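Cytosol aminopeptidase (Staphylococcus aureus subsp. aureus, PDB 3KZW) probably removes N-terminal amino acids, leucine among them, from peptides, as a metal-dependent cytosol (leucyl) aminopeptidase of six-subunit assembly. Local coordinates at residues Phe247-Ala252 against Phe351-Gly356; Glu357-Met362 against Ala450-His455. All coordinates share one frame; numbering follows the deposited sequence.

Interaction 1 of 2, residues Phe247-Ala252 against Phe351-Gly356; sequences FGLLQA and FTALSG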
ATOM      1  N   PHE A 247     -23.984  27.395  14.800  1.00  2.66           N
ATOM      2  CA  PHE A 247     -22.839  27.111  13.931  1.00  2.62           C
ATOM      3  C   PHE A 247     -22.469  25.630  14.016  1.00  2.64           C
ATOM      4  O   PHE A 247     -21.378  25.273  14.465  1.00  2.67           O
ATOM      5  CB  PHE A 247     -21.642  27.987  14.310  1.00  2.64           C
ATOM      6  CG  PHE A 247     -21.759  29.413  13.858  1.00  2.65           C
ATOM      7  CD1 PHE A 247     -22.459  30.350  14.616  1.00  2.70           C
ATOM      8  CD2 PHE A 247     -21.154  29.827  12.677  1.00  2.64           C
ATOM      9  CE1 PHE A 247     -22.562  31.676  14.201  1.00  2.67           C
ATOM     10  CE2 PHE A 247     -21.249  31.147  12.250  1.00  2.64           C
ATOM     11  CZ  PHE A 247     -21.956  32.075  13.014  1.00  2.64           C
ATOM     12  N   GLY A 248     -23.389  24.779  13.569  1.00  2.66           N
ATOM     13  CA  GLY A 248     -23.291  23.329  13.740  1.00  2.64           C
ATOM     14  C   GLY A 248     -22.088  22.652  13.116  1.00  2.67           C
ATOM     15  O   GLY A 248     -21.503  21.751  13.722  1.00  2.69           O
ATOM     16  N   LEU A 249     -21.719  23.079  11.910  1.00  2.65           N
ATOM     17  CA  LEU A 249     -20.597  22.482  11.191  1.00  2.62           C
ATOM     18  C   LEU A 249     -19.252  22.864  11.804  1.00  2.66           C
ATOM     19  O   LEU A 249     -18.373  22.016  11.947  1.00  2.70           O
ATOM     20  CB  LEU A 249     -20.638  22.850   9.705  1.00  2.65           C
ATOM     21  CG  LEU A 249     -21.858  22.423   8.879  1.00  2.62           C
ATOM     22  CD1 LEU A 249     -21.668  22.814   7.426  1.00  2.59           C
ATOM     23  CD2 LEU A 249     -22.138  20.931   8.991  1.00  2.64           C
ATOM     24  N   LEU A 250     -19.104  24.136  12.172  1.00  2.66           N
ATOM     25  CA  LEU A 250     -17.898  24.617  12.848  1.00  2.64           C
ATOM     26  C   LEU A 250     -17.729  23.948  14.212  1.00  2.65           C
ATOM     27  O   LEU A 250     -16.609  23.632  14.620  1.00  2.65           O
ATOM     28  CB  LEU A 250     -17.922  26.147  12.982  1.00  2.64           C
ATOM     29  CG  LEU A 250     -16.777  26.878  13.699  1.00  2.62           C
ATOM     30  CD1 LEU A 250     -15.406  26.537  13.119  1.00  2.61           C
ATOM     31  CD2 LEU A 250     -17.010  28.377  13.664  1.00  2.55           C
ATOM     32  N   GLN A 251     -18.849  23.736  14.905  1.00  2.67           N
ATOM     33  CA  GLN A 251     -18.872  23.008  16.176  1.00  2.65           C
ATOM     34  C   GLN A 251     -18.401  21.569  15.981  1.00  2.66           C
ATOM     35  O   GLN A 251     -17.548  21.084  16.725  1.00  2.70           O
ATOM     36  CB  GLN A 251     -20.280  23.025  16.778  1.00  2.60           C
ATOM     37  CG  GLN A 251     -20.437  22.164  18.026  1.00  2.60           C
ATOM     38  CD  GLN A 251     -21.885  21.875  18.371  1.00  2.66           C
ATOM     39  OE1 GLN A 251     -22.770  21.949  17.520  1.00  2.72           O
ATOM     40  NE2 GLN A 251     -22.132  21.538  19.629  1.00  2.64           N
ATOM     41  N   ALA A 252     -18.958  20.907  14.969  1.00  2.65           N
ATOM     42  CA  ALA A 252     -18.646  19.514  14.655  1.00  2.67           C
ATOM     43  C   ALA A 252     -17.160  19.275  14.388  1.00  2.66           C
ATOM     44  O   ALA A 252     -16.594  18.295  14.865  1.00  2.67           O
ATOM     45  CB  ALA A 252     -19.476  19.049  13.467  1.00  2.64           C
ATOM     46  N   PHE A 351     -25.022  16.447  10.902  1.00  2.62           N
ATOM     47  CA  PHE A 351     -25.097  17.711  11.632  1.00  2.64           C
ATOM     48  C   PHE A 351     -26.004  18.725  10.938  1.00  2.70           C
ATOM     49  O   PHE A 351     -26.274  18.617   9.738  1.00  2.71           O
ATOM     50  CB  PHE A 351     -23.699  18.309  11.811  1.00  2.64           C
ATOM     51  CG  PHE A 351     -22.736  17.399  12.513  1.00  2.67           C
ATOM     52  CD1 PHE A 351     -22.817  17.211  13.892  1.00  2.68           C
ATOM     53  CD2 PHE A 351     -21.746  16.730  11.800  1.00  2.66           C
ATOM     54  CE1 PHE A 351     -21.930  16.366  14.551  1.00  2.70           C
ATOM     55  CE2 PHE A 351     -20.849  15.883  12.447  1.00  2.67           C
ATOM     56  CZ  PHE A 351     -20.944  15.699  13.826  1.00  2.70           C
ATOM     57  N   THR A 352     -26.471  19.708  11.704  1.00  2.70           N
ATOM     58  CA  THR A 352     -27.276  20.794  11.159  1.00  2.66           C
ATOM     59  C   THR A 352     -26.404  22.031  10.966  1.00  2.66           C
ATOM     60  O   THR A 352     -25.848  22.566  11.925  1.00  2.69           O
ATOM     61  CB  THR A 352     -28.477  21.125  12.071  1.00  2.64           C
ATOM     62  OG1 THR A 352     -29.176  19.919  12.398  1.00  2.69           O
ATOM     63  CG2 THR A 352     -29.433  22.088  11.381  1.00  2.58           C
ATOM     64  N   ALA A 353     -26.285  22.469   9.716  1.00  2.61           N
ATOM     65  CA  ALA A 353     -25.509  23.655   9.369  1.00  2.63           C
ATOM     66  C   ALA A 353     -26.185  24.936   9.866  1.00  2.71           C
ATOM     67  O   ALA A 353     -27.336  24.906  10.316  1.00  2.74           O
ATOM     68  CB  ALA A 353     -25.303  23.711   7.864  1.00  2.63           C
ATOM     69  N   LEU A 354     -25.467  26.057   9.784  1.00  2.69           N
ATOM     70  CA  LEU A 354     -26.033  27.362  10.123  1.00  2.66           C
ATOM     71  C   LEU A 354     -27.200  27.702   9.193  1.00  2.67           C
ATOM     72  O   LEU A 354     -28.134  28.399   9.591  1.00  2.72           O
ATOM     73  CB  LEU A 354     -24.959  28.453  10.059  1.00  2.69           C
ATOM     74  CG  LEU A 354     -25.312  29.854  10.572  1.00  2.65           C
ATOM     75  CD1 LEU A 354     -25.432  29.878  12.090  1.00  2.62           C
ATOM     76  CD2 LEU A 354     -24.282  30.870  10.100  1.00  2.62           C
ATOM     77  N   SER A 355     -27.140  27.190   7.965  1.00  2.62           N
ATOM     78  CA  SER A 355     -28.202  27.380   6.980  1.00  2.65           C
ATOM     79  C   SER A 355     -29.495  26.663   7.366  1.00  2.69           C
ATOM     80  O   SER A 355     -30.570  27.002   6.866  1.00  2.73           O
ATOM     81  CB  SER A 355     -27.740  26.911   5.598  1.00  2.65           C
ATOM     82  OG  SER A 355     -27.628  25.500   5.544  1.00  2.64           O
ATOM     83  N   GLY A 356     -29.383  25.674   8.251  1.00  2.68           N
ATOM     84  CA  GLY A 356     -30.523  24.859   8.663  1.00  2.65           C
ATOM     85  C   GLY A 356     -30.573  23.530   7.936  1.00  2.64           C
ATOM     86  O   GLY A 356     -31.370  22.657   8.278  1.00  2.65           O
TER

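Interaction 2 of 2, residues Glu357-Met362 against Ala450-His455; sequences ETVEVM and ADLVNH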
ATOM      1  N   GLU A 357     -29.719  23.386   6.925  1.00  2.65           N
ATOM      2  CA  GLU A 357     -29.614  22.153   6.149  1.00  2.65           C
ATOM      3  C   GLU A 357     -28.832  21.090   6.913  1.00  2.65           C
ATOM      4  O   GLU A 357     -27.925  21.409   7.688  1.00  2.67           O
ATOM      5  CB  GLU A 357     -28.933  22.428   4.807  1.00  2.63           C
ATOM      6  CG  GLU A 357     -29.752  23.281   3.855  1.00  2.68           C
ATOM      7  CD  GLU A 357     -28.952  23.753   2.656  1.00  2.86           C
ATOM      8  OE1 GLU A 357     -27.987  24.530   2.851  1.00  2.85           O
ATOM      9  OE2 GLU A 357     -29.297  23.354   1.520  1.00  2.84           O
ATOM     10  N   THR A 358     -29.187  19.829   6.689  1.00  2.62           N
ATOM     11  CA  THR A 358     -28.481  18.705   7.303  1.00  2.63           C
ATOM     12  C   THR A 358     -27.345  18.210   6.413  1.00  2.64           C
ATOM     13  O   THR A 358     -27.502  18.092   5.196  1.00  2.63           O
ATOM     14  CB  THR A 358     -29.426  17.529   7.620  1.00  2.63           C
ATOM     15  OG1 THR A 358     -30.160  17.173   6.443  1.00  2.60           O
ATOM     16  CG2 THR A 358     -30.398  17.902   8.732  1.00  2.57           C
ATOM     17  N   VAL A 359     -26.202  17.926   7.036  1.00  2.63           N
ATOM     18  CA  VAL A 359     -25.002  17.488   6.324  1.00  2.63           C
ATOM     19  C   VAL A 359     -24.504  16.161   6.889  1.00  2.60           C
ATOM     20  O   VAL A 359     -24.238  16.053   8.086  1.00  2.58           O
ATOM     21  CB  VAL A 359     -23.864  18.548   6.409  1.00  2.61           C
ATOM     22  CG1 VAL A 359     -22.619  18.072   5.663  1.00  2.56           C
ATOM     23  CG2 VAL A 359     -24.330  19.891   5.860  1.00  2.57           C
ATOM     24  N   GLU A 360     -24.394  15.155   6.026  1.00  2.60           N
ATOM     25  CA  GLU A 360     -23.776  13.886   6.397  1.00  2.59           C
ATOM     26  C   GLU A 360     -22.275  13.972   6.150  1.00  2.62           C
ATOM     27  O   GLU A 360     -21.838  14.301   5.045  1.00  2.67           O
ATOM     28  CB  GLU A 360     -24.382  12.728   5.600  1.00  2.60           C
ATOM     29  CG  GLU A 360     -23.827  11.351   5.975  1.00  2.63           C
ATOM     30  CD  GLU A 360     -24.318  10.229   5.065  1.00  2.79           C
ATOM     31  OE1 GLU A 360     -24.532  10.470   3.857  1.00  2.81           O
ATOM     32  OE2 GLU A 360     -24.486   9.093   5.564  1.00  2.77           O
ATOM     33  N   VAL A 361     -21.493  13.688   7.187  1.00  2.61           N
ATOM     34  CA  VAL A 361     -20.041  13.701   7.081  1.00  2.61           C
ATOM     35  C   VAL A 361     -19.551  12.290   6.784  1.00  2.62           C
ATOM     36  O   VAL A 361     -19.714  11.389   7.603  1.00  2.67           O
ATOM     37  CB  VAL A 361     -19.374  14.252   8.368  1.00  2.62           C
ATOM     38  CG1 VAL A 361     -17.857  14.142   8.286  1.00  2.64           C
ATOM     39  CG2 VAL A 361     -19.787  15.700   8.608  1.00  2.61           C
ATOM     40  N   MET A 362     -18.964  12.102   5.604  1.00  2.64           N
ATOM     41  CA  MET A 362     -18.431  10.797   5.207  1.00  2.67           C
ATOM     42  C   MET A 362     -16.903  10.735   5.259  1.00  2.67           C
ATOM     43  O   MET A 362     -16.316   9.653   5.198  1.00  2.67           O
ATOM     44  CB  MET A 362     -18.936  10.410   3.815  1.00  2.68           C
ATOM     45  CG  MET A 362     -20.427  10.091   3.760  1.00  2.86           C
ATOM     46  SD  MET A 362     -20.966   8.803   4.917  1.00  3.79           S
ATOM     47  CE  MET A 362     -20.336   7.324   4.115  1.00  3.03           C
ATOM     48  N   ALA A 450     -29.147  12.708   4.697  1.00  2.60           N
ATOM     49  CA  ALA A 450     -29.158  14.155   4.905  1.00  2.61           C
ATOM     50  C   ALA A 450     -29.438  14.938   3.622  1.00  2.62           C
ATOM     51  O   ALA A 450     -29.532  14.357   2.541  1.00  2.63           O
ATOM     52  CB  ALA A 450     -27.840  14.606   5.535  1.00  2.61           C
ATOM     53  N   ASP A 451     -29.579  16.257   3.758  1.00  2.65           N
ATOM     54  CA  ASP A 451     -29.745  17.156   2.614  1.00  2.64           C
ATOM     55  C   ASP A 451     -28.484  17.192   1.762  1.00  2.65           C
ATOM     56  O   ASP A 451     -28.561  17.219   0.533  1.00  2.70           O
ATOM     57  CB  ASP A 451     -30.082  18.578   3.079  1.00  2.64           C
ATOM     58  CG  ASP A 451     -31.425  18.668   3.785  1.00  2.65           C
ATOM     59  OD1 ASP A 451     -32.399  18.052   3.309  1.00  2.82           O
ATOM     60  OD2 ASP A 451     -31.515  19.372   4.811  1.00  2.62           O
ATOM     61  N   LEU A 452     -27.328  17.199   2.427  1.00  2.63           N
ATOM     62  CA  LEU A 452     -26.034  17.291   1.754  1.00  2.63           C
ATOM     63  C   LEU A 452     -25.030  16.263   2.275  1.00  2.62           C
ATOM     64  O   LEU A 452     -25.161  15.755   3.391  1.00  2.58           O
ATOM     65  CB  LEU A 452     -25.451  18.704   1.893  1.00  2.60           C
ATOM     66  CG  LEU A 452     -26.234  19.889   1.315  1.00  2.60           C
ATOM     67  CD1 LEU A 452     -25.730  21.194   1.903  1.00  2.64           C
ATOM     68  CD2 LEU A 452     -26.181  19.920  -0.207  1.00  2.58           C
ATOM     69  N   VAL A 453     -24.036  15.961   1.443  1.00  2.62           N
ATOM     70  CA  VAL A 453     -22.920  15.096   1.818  1.00  2.63           C
ATOM     71  C   VAL A 453     -21.610  15.851   1.554  1.00  2.66           C
ATOM     72  O   VAL A 453     -21.530  16.640   0.606  1.00  2.70           O
ATOM     73  CB  VAL A 453     -22.981  13.720   1.083  1.00  2.59           C
ATOM     74  CG1 VAL A 453     -22.678  13.857  -0.413  1.00  2.62           C
ATOM     75  CG2 VAL A 453     -22.053  12.710   1.735  1.00  2.60           C
ATOM     76  N   ASN A 454     -20.602  15.632   2.396  1.00  2.60           N
ATOM     77  CA  ASN A 454     -19.368  16.418   2.317  1.00  2.64           C
ATOM     78  C   ASN A 454     -18.245  15.779   1.494  1.00  2.67           C
ATOM     79  O   ASN A 454     -17.169  16.364   1.346  1.00  2.71           O
ATOM     80  CB  ASN A 454     -18.869  16.806   3.722  1.00  2.61           C
ATOM     81  CG  ASN A 454     -18.019  15.724   4.375  1.00  2.68           C
ATOM     82  OD1 ASN A 454     -18.331  14.533   4.304  1.00  2.68           O
ATOM     83  ND2 ASN A 454     -16.940  16.142   5.028  1.00  2.61           N
ATOM     84  N   HIS A 455     -18.494  14.588   0.957  1.00  2.65           N
ATOM     85  CA  HIS A 455     -17.453  13.848   0.247  1.00  2.74           C
ATOM     86  C   HIS A 455     -18.012  12.912  -0.817  1.00  2.80           C
ATOM     87  O   HIS A 455     -19.055  12.284  -0.624  1.00  2.87           O
ATOM     88  CB  HIS A 455     -16.602  13.056   1.245  1.00  2.71           C
ATOM     89  CG  HIS A 455     -15.352  12.475   0.658  1.00  2.86           C
ATOM     90  ND1 HIS A 455     -15.167  11.118   0.497  1.00  2.87           N
ATOM     91  CD2 HIS A 455     -14.216  13.066   0.209  1.00  2.85           C
ATOM     92  CE1 HIS A 455     -13.973  10.899  -0.030  1.00  2.90           C
ATOM     93  NE2 HIS A 455     -13.379  12.064  -0.218  1.00  2.84           N
TER

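Interaction 1 of 2, residues Phe247-Ala252 against Phe351-Gly356
L354 covers one face of the F247 ring with its two methyl groups. CD1 sits over the ring centre, 3.9 Å from the centroid and 10° off the normal, a CH-pi contact. CD2 lies over the same face, near the CE2 side, with L354 CD2 3.7 Å from F247 CE2. The two side chains run side by side and point the same way. In L354, CG stands anti to the backbone N (chi1 -172°), which lays the isopropyl fork flat along the ring. F247 also touches L242 and L263, and L354 touches F377 of helix 368-380.

F351 makes a second CH-pi contact at the other end of the segments. A252 CB is 3.5 Å from the centroid of the F351 ring, only 5° off its normal. The methyl is therefore nearly equidistant from all six ring carbons. F351 also packs on N212 of a second subunit, so this ring takes part in a subunit contact.

The contact sets the first turn of helix 248-254 against the end of strand 350-352 and the type I beta turn A353-G356 in the catalytic domain. F247 is the N-cap residue of that helix. D374 of helix 368-380 joins both sides, accepting hydrogen bonds from L250 N and L354 N.

L249 fills the middle. Its CG and CD1 rest on the methyl of A353, with L249 CD1 3.8 Å from A353 CB. L249 CD2 lies a looser 4.2 Å from F351 CB. No hydrogen bond crosses between the segments. Where the backbones come close, G248 CA lies 3.2 Å from T352 O in a CA-H...O contact.

Interaction 2 of 2, residues Glu357-Met362 against Ala450-His455
T358 and D451 exchange two hydrogen bonds. T358 N gives a nearly straight one (177°) to D451 OD2, 3.0 Å away on the anti side of the carboxylate and tilted out of its plane. D451 N gives the other to T358 OG1, at 2.9 Å. The hydroxyl lies between the backbone N and the carbonyl carbon of T358 (chi1 53°), which turns it to face D451 N. The methyl of A450 fits against the strand, with A450 CB 3.5 Å from T358 O.

Three backbone bonds follow. L452 N binds T358 O, and E360 N binds L452 O at 2.8 Å. The third runs from N454 N to E360 O at 3.2 Å. Beyond it the side chain of N454 takes over from the backbone: its OD1 accepts from M362 N at 2.8 Å, with the donor tilted 25° from the amide plane. M362 CG meets V453 CG2 at 3.7 Å.

N454 ND2 donates to N363 O and A366 O, which holds the amide in its rotation. S447 OG bonds both E360 OE1 and A450 N, while the carboxylate of E357, which passes L452 CD1, is held by S355 and H471. A second subunit supplies further partners: Y165 O for T358 OG1, S167 OG for D451 OD2 and K166 NZ for A450 O.

V359-L452 and E360-V453 are parallel bridges. They join 452-453 to 358-360, which pairs antiparallel with 350-352 on its other side, in a small mixed three-stranded sheet of the catalytic domain, at a subunit interface.

In the fold
Interactions 1 and 2 lie in series along the chain, with centres about 11 Å apart. Strands 350-352 and 358-360 follow each other and are antiparallel neighbours in one three-stranded sheet, with the A353-G356 turn between them. F351 O and V359 N, 2.8 Å apart, probably form a hydrogen bond joining the two contacts. Packing joins them too: L249 CD2 is 3.9 Å from V359 CB, and F351 CD2 is 3.9 Å from V361 CG2. Both contacts also border helix 368-380 and a second subunit. The E357 side chain is about 10 Å from a bound sodium ion; the sodium ligands, T470 and G474 at one site and G485 and T488 at the other, belong to neither contact.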